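Local coordinates for Rod shape determining protein RodA (Thermus thermophilus, PDB 6BAR) that probably polymerises lipid-linked peptidoglycan precursors into glycan strands, a membrane-embedded glycosyltransferase of the SEDS family needed for cell wall elongation, at residues A[116-121]-A[134-139]; A[138-143]-A[158-163]. All coordinates share one frame; numbering follows the deposited sequence.

In the fold
Both contacts use helix 131-148, but on different neighbours: contact 1 joins it to helix 106-121, which precedes it in the chain, and contact 2 to helix 153-170, which follows. The three alternate in direction, the paired segments lying 161° and 170° apart. Contact 1, its centre about 18 Å from the centre of the chain, is partly buried, with leucines, Ala121 and Pro136 packing by methyl and ring carbons near the end of helix 106-121. Contact 2, whose centre is about 13 Å from that of the chain, is buried and mixes valines with one threonine. Their centres lie about 9 Å apart and they meet where Leu118 CD2 approaches Val163 CG1 at 3.8 Å.

Contact 1. Residues A[116-121]-A[134-139]; sequences LALAKA and ALPALL
Leu118 brings its CD1 methyl against Pro136, 3.8 Å from Pro136 CA and 4.1 Å from Pro136 CB. This is the packing of an antiparallel helix hairpin in the SEDS membrane fold: the axes of the two short segments stay 10.7 Å apart and their N-to-C directions differ by 161°, nearly antiparallel. The CA-CB bond of Leu118 lies across the interface instead of aiming at it; chi1 of -153° carries CG anti to the backbone N, and chi2 near 56° then turns CD1 onto Pro136. The same methyl meets Leu139 CD1 at 3.8 Å, the two leucines crossing at a slant. Pro136 has no amide hydrogen, and helix 131-148 is kinked at its N, where the bond to the preceding turn is missing. No hydrogen bond links the segments, so methyl contacts and shape carry the join, burying 230 Å² in all. Leu118 also touches Val163 and Val166 of helix 153-170, meeting Val163 through its CD2 methyl. At the terminal turn of helix 106-121, Leu135 CD2 sits 4.2 Å from Ala121 CB and 3.7 Å from the carbonyl oxygen Ala121 O.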
ATOM      1  N   LEU A 116      -7.757  -3.796   8.338  1.00 98.80           N
ATOM      2  CA  LEU A 116      -8.001  -4.694   9.468  1.00 88.68           C
ATOM      3  C   LEU A 116      -9.408  -4.522  10.032  1.00 87.89           C
ATOM      4  O   LEU A 116     -10.115  -5.508  10.275  1.00 96.72           O
ATOM      5  CB  LEU A 116      -6.961  -4.464  10.562  1.00 81.70           C
ATOM      6  CG  LEU A 116      -5.586  -5.053  10.253  1.00 96.93           C
ATOM      7  CD1 LEU A 116      -4.564  -4.705  11.328  1.00 95.43           C
ATOM      8  CD2 LEU A 116      -5.709  -6.556  10.090  1.00 91.11           C
ATOM      9  N   ALA A 117      -9.830  -3.274  10.256  1.00 79.31           N
ATOM     10  CA  ALA A 117     -11.136  -3.020  10.856  1.00 82.09           C
ATOM     11  C   ALA A 117     -12.262  -3.546   9.976  1.00 82.99           C
ATOM     12  O   ALA A 117     -13.200  -4.181  10.467  1.00 90.37           O
ATOM     13  CB  ALA A 117     -11.309  -1.524  11.122  1.00 88.68           C
ATOM     14  N   LEU A 118     -12.185  -3.296   8.666  1.00 89.53           N
ATOM     15  CA  LEU A 118     -13.240  -3.758   7.773  1.00 91.67           C
ATOM     16  C   LEU A 118     -13.223  -5.275   7.637  1.00 89.71           C
ATOM     17  O   LEU A 118     -14.286  -5.909   7.613  1.00 96.20           O
ATOM     18  CB  LEU A 118     -13.102  -3.082   6.410  1.00 90.64           C
ATOM     19  CG  LEU A 118     -14.403  -2.941   5.612  1.00108.21           C
ATOM     20  CD1 LEU A 118     -15.463  -2.200   6.424  1.00106.69           C
ATOM     21  CD2 LEU A 118     -14.160  -2.240   4.287  1.00 84.43           C
ATOM     22  N   ALA A 119     -12.032  -5.879   7.573  1.00 87.74           N
ATOM     23  CA  ALA A 119     -11.956  -7.334   7.503  1.00 90.24           C
ATOM     24  C   ALA A 119     -12.582  -7.980   8.732  1.00102.85           C
ATOM     25  O   ALA A 119     -13.359  -8.934   8.607  1.00108.47           O
ATOM     26  CB  ALA A 119     -10.504  -7.785   7.341  1.00 83.97           C
ATOM     27  N   LYS A 120     -12.267  -7.469   9.929  1.00100.51           N
ATOM     28  CA  LYS A 120     -12.815  -8.066  11.147  1.00 85.59           C
ATOM     29  C   LYS A 120     -14.315  -7.817  11.262  1.00 87.07           C
ATOM     30  O   LYS A 120     -15.078  -8.737  11.572  1.00107.56           O
ATOM     31  CB  LYS A 120     -12.087  -7.535  12.385  1.00 74.92           C
ATOM     32  CG  LYS A 120     -12.575  -8.150  13.701  1.00 90.67           C
ATOM     33  CD  LYS A 120     -11.928  -7.496  14.927  1.00106.10           C
ATOM     34  CE  LYS A 120     -12.401  -8.140  16.239  1.00112.99           C
ATOM     35  NZ  LYS A 120     -11.772  -7.530  17.453  1.00102.87           N
ATOM     36  N   ALA A 121     -14.769  -6.589  11.009  1.00 85.31           N
ATOM     37  CA  ALA A 121     -16.196  -6.324  11.123  1.00 87.02           C
ATOM     38  C   ALA A 121     -17.013  -6.963  10.007  1.00 92.81           C
ATOM     39  O   ALA A 121     -18.243  -6.968  10.103  1.00101.28           O
ATOM     40  CB  ALA A 121     -16.463  -4.814  11.153  1.00 93.64           C
ATOM     41  N   ALA A 134     -24.044   0.700   5.130  1.00 99.50           N
ATOM     42  CA  ALA A 134     -23.646   1.680   6.134  1.00106.15           C
ATOM     43  C   ALA A 134     -22.329   1.329   6.807  1.00113.02           C
ATOM     44  O   ALA A 134     -21.499   2.217   7.023  1.00119.08           O
ATOM     45  CB  ALA A 134     -24.751   1.828   7.181  1.00108.34           C
ATOM     46  N   LEU A 135     -22.124   0.062   7.165  1.00123.85           N
ATOM     47  CA  LEU A 135     -20.921  -0.301   7.914  1.00123.98           C
ATOM     48  C   LEU A 135     -19.650   0.057   7.155  1.00112.40           C
ATOM     49  O   LEU A 135     -18.823   0.809   7.707  1.00107.93           O
ATOM     50  CB  LEU A 135     -20.967  -1.786   8.303  1.00111.93           C
ATOM     51  CG  LEU A 135     -19.849  -2.360   9.168  1.00104.81           C
ATOM     52  CD1 LEU A 135     -19.829  -1.741  10.564  1.00101.17           C
ATOM     53  CD2 LEU A 135     -20.028  -3.861   9.253  1.00108.97           C
ATOM     54  N   PRO A 136     -19.435  -0.392   5.909  1.00100.96           N
ATOM     55  CA  PRO A 136     -18.257   0.099   5.174  1.00105.13           C
ATOM     56  C   PRO A 136     -18.286   1.599   4.961  1.00112.19           C
ATOM     57  O   PRO A 136     -17.230   2.242   4.994  1.00110.35           O
ATOM     58  CB  PRO A 136     -18.318  -0.658   3.840  1.00103.96           C
ATOM     59  CG  PRO A 136     -19.259  -1.769   4.058  1.00110.06           C
ATOM     60  CD  PRO A 136     -20.237  -1.314   5.082  1.00 99.18           C
ATOM     61  N   ALA A 137     -19.473   2.176   4.759  1.00107.25           N
ATOM     62  CA  ALA A 137     -19.593   3.623   4.635  1.00 88.79           C
ATOM     63  C   ALA A 137     -19.107   4.334   5.893  1.00 87.21           C
ATOM     64  O   ALA A 137     -18.236   5.204   5.824  1.00109.82           O
ATOM     65  CB  ALA A 137     -21.042   4.009   4.332  1.00 94.20           C
ATOM     66  N   LEU A 138     -19.681   4.013   7.052  1.00 98.44           N
ATOM     67  CA  LEU A 138     -19.299   4.767   8.242  1.00 92.04           C
ATOM     68  C   LEU A 138     -17.906   4.415   8.733  1.00 95.02           C
ATOM     69  O   LEU A 138     -17.370   5.138   9.579  1.00104.83           O
ATOM     70  CB  LEU A 138     -20.311   4.565   9.373  1.00102.28           C
ATOM     71  CG  LEU A 138     -20.587   3.167   9.932  1.00115.97           C
ATOM     72  CD1 LEU A 138     -19.709   2.829  11.142  1.00112.36           C
ATOM     73  CD2 LEU A 138     -22.065   3.054  10.277  1.00110.37           C
ATOM     74  N   LEU A 139     -17.305   3.337   8.236  1.00 94.57           N
ATOM     75  CA  LEU A 139     -15.919   3.065   8.585  1.00 96.38           C
ATOM     76  C   LEU A 139     -14.922   3.687   7.614  1.00 97.07           C
ATOM     77  O   LEU A 139     -13.780   3.944   8.009  1.00 94.70           O
ATOM     78  CB  LEU A 139     -15.683   1.554   8.670  1.00103.15           C
ATOM     79  CG  LEU A 139     -16.306   0.863   9.885  1.00 93.90           C
ATOM     80  CD1 LEU A 139     -15.948  -0.602   9.851  1.00 96.77           C
ATOM     81  CD2 LEU A 139     -15.833   1.510  11.184  1.00 92.23           C
TER

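Contact 2. Residues A[138-143]-A[158-163]; sequences LLTLPV and VVLFGV
Thr140 OG1 donates a hydrogen bond to the carbonyl oxygen of Pro136, one turn earlier in its own helix, while the isopropyl group of Val163 packs against the hydroxyl. That hydroxyl is thus satisfied within helix 131-148, and what it offers to the other helix is a van der Waals surface, with Val163 CG1 3.6 Å from Thr140 OG1. A chi1 of -57° places OG1 anti to the carbonyl carbon, beside the backbone N and near the Pro136 carbonyl, and CG2 anti to the backbone N. The CG2 methyl of Thr140 meets Val163 CG2 at 3.9 Å and Leu160 CD1 at 4.3 Å. Segments 138-143 and 158-163 form an antiparallel pair in the membrane-spanning bundle, 170° apart in direction and 10.5 Å between axes; Thr140 and Leu160 have the closest CA atoms, at 7.4 Å. Helix 153-170 matches a predicted transmembrane stretch. Helix 131-148 is kinked at Pro142 and Val143. The CA-CB bond of Val143 points toward helix 153-170. Helix 69-86 packs on Val143 through Tyr73, Leu77 and Leu80, while Leu114 of helix 106-121 touches both Val159 and Val163. Val143 CG1 meets Val159 CG1 at 4.2 Å.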
ATOM      1  N   LEU A 138     -19.681   4.013   7.052  1.00 98.44           N
ATOM      2  CA  LEU A 138     -19.299   4.767   8.242  1.00 92.04           C
ATOM      3  C   LEU A 138     -17.906   4.415   8.733  1.00 95.02           C
ATOM      4  O   LEU A 138     -17.370   5.138   9.579  1.00104.83           O
ATOM      5  CB  LEU A 138     -20.311   4.565   9.373  1.00102.28           C
ATOM      6  CG  LEU A 138     -20.587   3.167   9.932  1.00115.97           C
ATOM      7  CD1 LEU A 138     -19.709   2.829  11.142  1.00112.36           C
ATOM      8  CD2 LEU A 138     -22.065   3.054  10.277  1.00110.37           C
ATOM      9  N   LEU A 139     -17.305   3.337   8.236  1.00 94.57           N
ATOM     10  CA  LEU A 139     -15.919   3.065   8.585  1.00 96.38           C
ATOM     11  C   LEU A 139     -14.922   3.687   7.614  1.00 97.07           C
ATOM     12  O   LEU A 139     -13.780   3.944   8.009  1.00 94.70           O
ATOM     13  CB  LEU A 139     -15.683   1.554   8.670  1.00103.15           C
ATOM     14  CG  LEU A 139     -16.306   0.863   9.885  1.00 93.90           C
ATOM     15  CD1 LEU A 139     -15.948  -0.602   9.851  1.00 96.77           C
ATOM     16  CD2 LEU A 139     -15.833   1.510  11.184  1.00 92.23           C
ATOM     17  N   THR A 140     -15.323   3.946   6.365  1.00110.79           N
ATOM     18  CA  THR A 140     -14.446   4.529   5.355  1.00105.95           C
ATOM     19  C   THR A 140     -14.568   6.042   5.252  1.00 95.01           C
ATOM     20  O   THR A 140     -13.564   6.723   5.015  1.00 92.74           O
ATOM     21  CB  THR A 140     -14.747   3.921   3.979  1.00 95.22           C
ATOM     22  OG1 THR A 140     -14.612   2.497   4.036  1.00 84.14           O
ATOM     23  CG2 THR A 140     -13.792   4.478   2.922  1.00 85.42           C
ATOM     24  N   LEU A 141     -15.775   6.585   5.401  1.00 97.13           N
ATOM     25  CA  LEU A 141     -15.964   8.013   5.178  1.00100.37           C
ATOM     26  C   LEU A 141     -15.108   8.882   6.088  1.00 97.60           C
ATOM     27  O   LEU A 141     -14.536   9.857   5.579  1.00 92.56           O
ATOM     28  CB  LEU A 141     -17.450   8.371   5.297  1.00 97.89           C
ATOM     29  CG  LEU A 141     -18.302   7.925   4.103  1.00 97.86           C
ATOM     30  CD1 LEU A 141     -19.746   8.345   4.285  1.00100.63           C
ATOM     31  CD2 LEU A 141     -17.745   8.463   2.788  1.00 93.49           C
ATOM     32  N   PRO A 142     -14.961   8.615   7.392  1.00104.43           N
ATOM     33  CA  PRO A 142     -14.030   9.449   8.174  1.00 82.00           C
ATOM     34  C   PRO A 142     -12.616   9.448   7.614  1.00 93.03           C
ATOM     35  O   PRO A 142     -11.976  10.505   7.551  1.00 91.69           O
ATOM     36  CB  PRO A 142     -14.101   8.824   9.575  1.00 90.58           C
ATOM     37  CG  PRO A 142     -15.439   8.186   9.629  1.00 87.93           C
ATOM     38  CD  PRO A 142     -15.651   7.633   8.250  1.00 96.12           C
ATOM     39  N   VAL A 143     -12.131   8.295   7.149  1.00100.69           N
ATOM     40  CA  VAL A 143     -10.773   8.220   6.614  1.00 89.49           C
ATOM     41  C   VAL A 143     -10.664   9.007   5.313  1.00 90.09           C
ATOM     42  O   VAL A 143      -9.762   9.834   5.151  1.00 95.56           O
ATOM     43  CB  VAL A 143     -10.343   6.755   6.426  1.00 86.01           C
ATOM     44  CG1 VAL A 143      -8.900   6.682   5.942  1.00 81.04           C
ATOM     45  CG2 VAL A 143     -10.508   5.989   7.727  1.00 91.86           C
ATOM     46  N   VAL A 158      -6.522   5.232  -3.159  1.00 97.06           N
ATOM     47  CA  VAL A 158      -6.027   3.924  -2.728  1.00 75.95           C
ATOM     48  C   VAL A 158      -6.947   3.331  -1.673  1.00 83.50           C
ATOM     49  O   VAL A 158      -7.365   2.170  -1.766  1.00 92.59           O
ATOM     50  CB  VAL A 158      -4.587   4.034  -2.203  1.00 79.77           C
ATOM     51  CG1 VAL A 158      -4.107   2.682  -1.721  1.00 77.85           C
ATOM     52  CG2 VAL A 158      -3.676   4.556  -3.284  1.00103.27           C
ATOM     53  N   VAL A 159      -7.278   4.125  -0.655  1.00 84.10           N
ATOM     54  CA  VAL A 159      -8.132   3.652   0.430  1.00 85.90           C
ATOM     55  C   VAL A 159      -9.488   3.212  -0.106  1.00 89.73           C
ATOM     56  O   VAL A 159      -9.956   2.100   0.177  1.00 95.43           O
ATOM     57  CB  VAL A 159      -8.278   4.744   1.504  1.00 83.08           C
ATOM     58  CG1 VAL A 159      -9.420   4.409   2.447  1.00 82.76           C
ATOM     59  CG2 VAL A 159      -6.972   4.907   2.269  1.00 81.58           C
ATOM     60  N   LEU A 160     -10.140   4.081  -0.883  1.00 92.11           N
ATOM     61  CA  LEU A 160     -11.471   3.772  -1.388  1.00 99.43           C
ATOM     62  C   LEU A 160     -11.453   2.527  -2.261  1.00 97.56           C
ATOM     63  O   LEU A 160     -12.344   1.675  -2.156  1.00 89.87           O
ATOM     64  CB  LEU A 160     -12.027   4.966  -2.166  1.00 91.21           C
ATOM     65  CG  LEU A 160     -13.513   4.929  -2.534  1.00108.27           C
ATOM     66  CD1 LEU A 160     -14.371   4.559  -1.326  1.00119.42           C
ATOM     67  CD2 LEU A 160     -13.948   6.269  -3.101  1.00102.80           C
ATOM     68  N   PHE A 161     -10.442   2.391  -3.120  1.00 81.51           N
ATOM     69  CA  PHE A 161     -10.385   1.229  -3.987  1.00 77.25           C
ATOM     70  C   PHE A 161     -10.121  -0.043  -3.196  1.00 94.93           C
ATOM     71  O   PHE A 161     -10.667  -1.104  -3.523  1.00 96.58           O
ATOM     72  CB  PHE A 161      -9.318   1.421  -5.053  1.00 83.59           C
ATOM     73  CG  PHE A 161      -9.152   0.233  -5.924  1.00 88.95           C
ATOM     74  CD1 PHE A 161     -10.000   0.032  -6.994  1.00 83.04           C
ATOM     75  CD2 PHE A 161      -8.173  -0.708  -5.652  1.00 90.67           C
ATOM     76  CE1 PHE A 161      -9.861  -1.073  -7.795  1.00 92.02           C
ATOM     77  CE2 PHE A 161      -8.027  -1.816  -6.446  1.00104.29           C
ATOM     78  CZ  PHE A 161      -8.872  -2.003  -7.521  1.00110.05           C
ATOM     79  N   GLY A 162      -9.283   0.034  -2.165  1.00 98.81           N
ATOM     80  CA  GLY A 162      -9.147  -1.096  -1.266  1.00 93.25           C
ATOM     81  C   GLY A 162     -10.478  -1.516  -0.674  1.00 87.39           C
ATOM     82  O   GLY A 162     -10.837  -2.699  -0.712  1.00 76.43           O
ATOM     83  N   VAL A 163     -11.224  -0.554  -0.120  1.00 78.84           N
ATOM     84  CA  VAL A 163     -12.542  -0.859   0.432  1.00 68.87           C
ATOM     85  C   VAL A 163     -13.424  -1.495  -0.630  1.00 73.72           C
ATOM     86  O   VAL A 163     -14.186  -2.428  -0.352  1.00 83.96           O
ATOM     87  CB  VAL A 163     -13.199   0.405   1.018  1.00 75.91           C
ATOM     88  CG1 VAL A 163     -14.658   0.123   1.355  1.00 64.89           C
ATOM     89  CG2 VAL A 163     -12.459   0.861   2.256  1.00 78.75           C
TER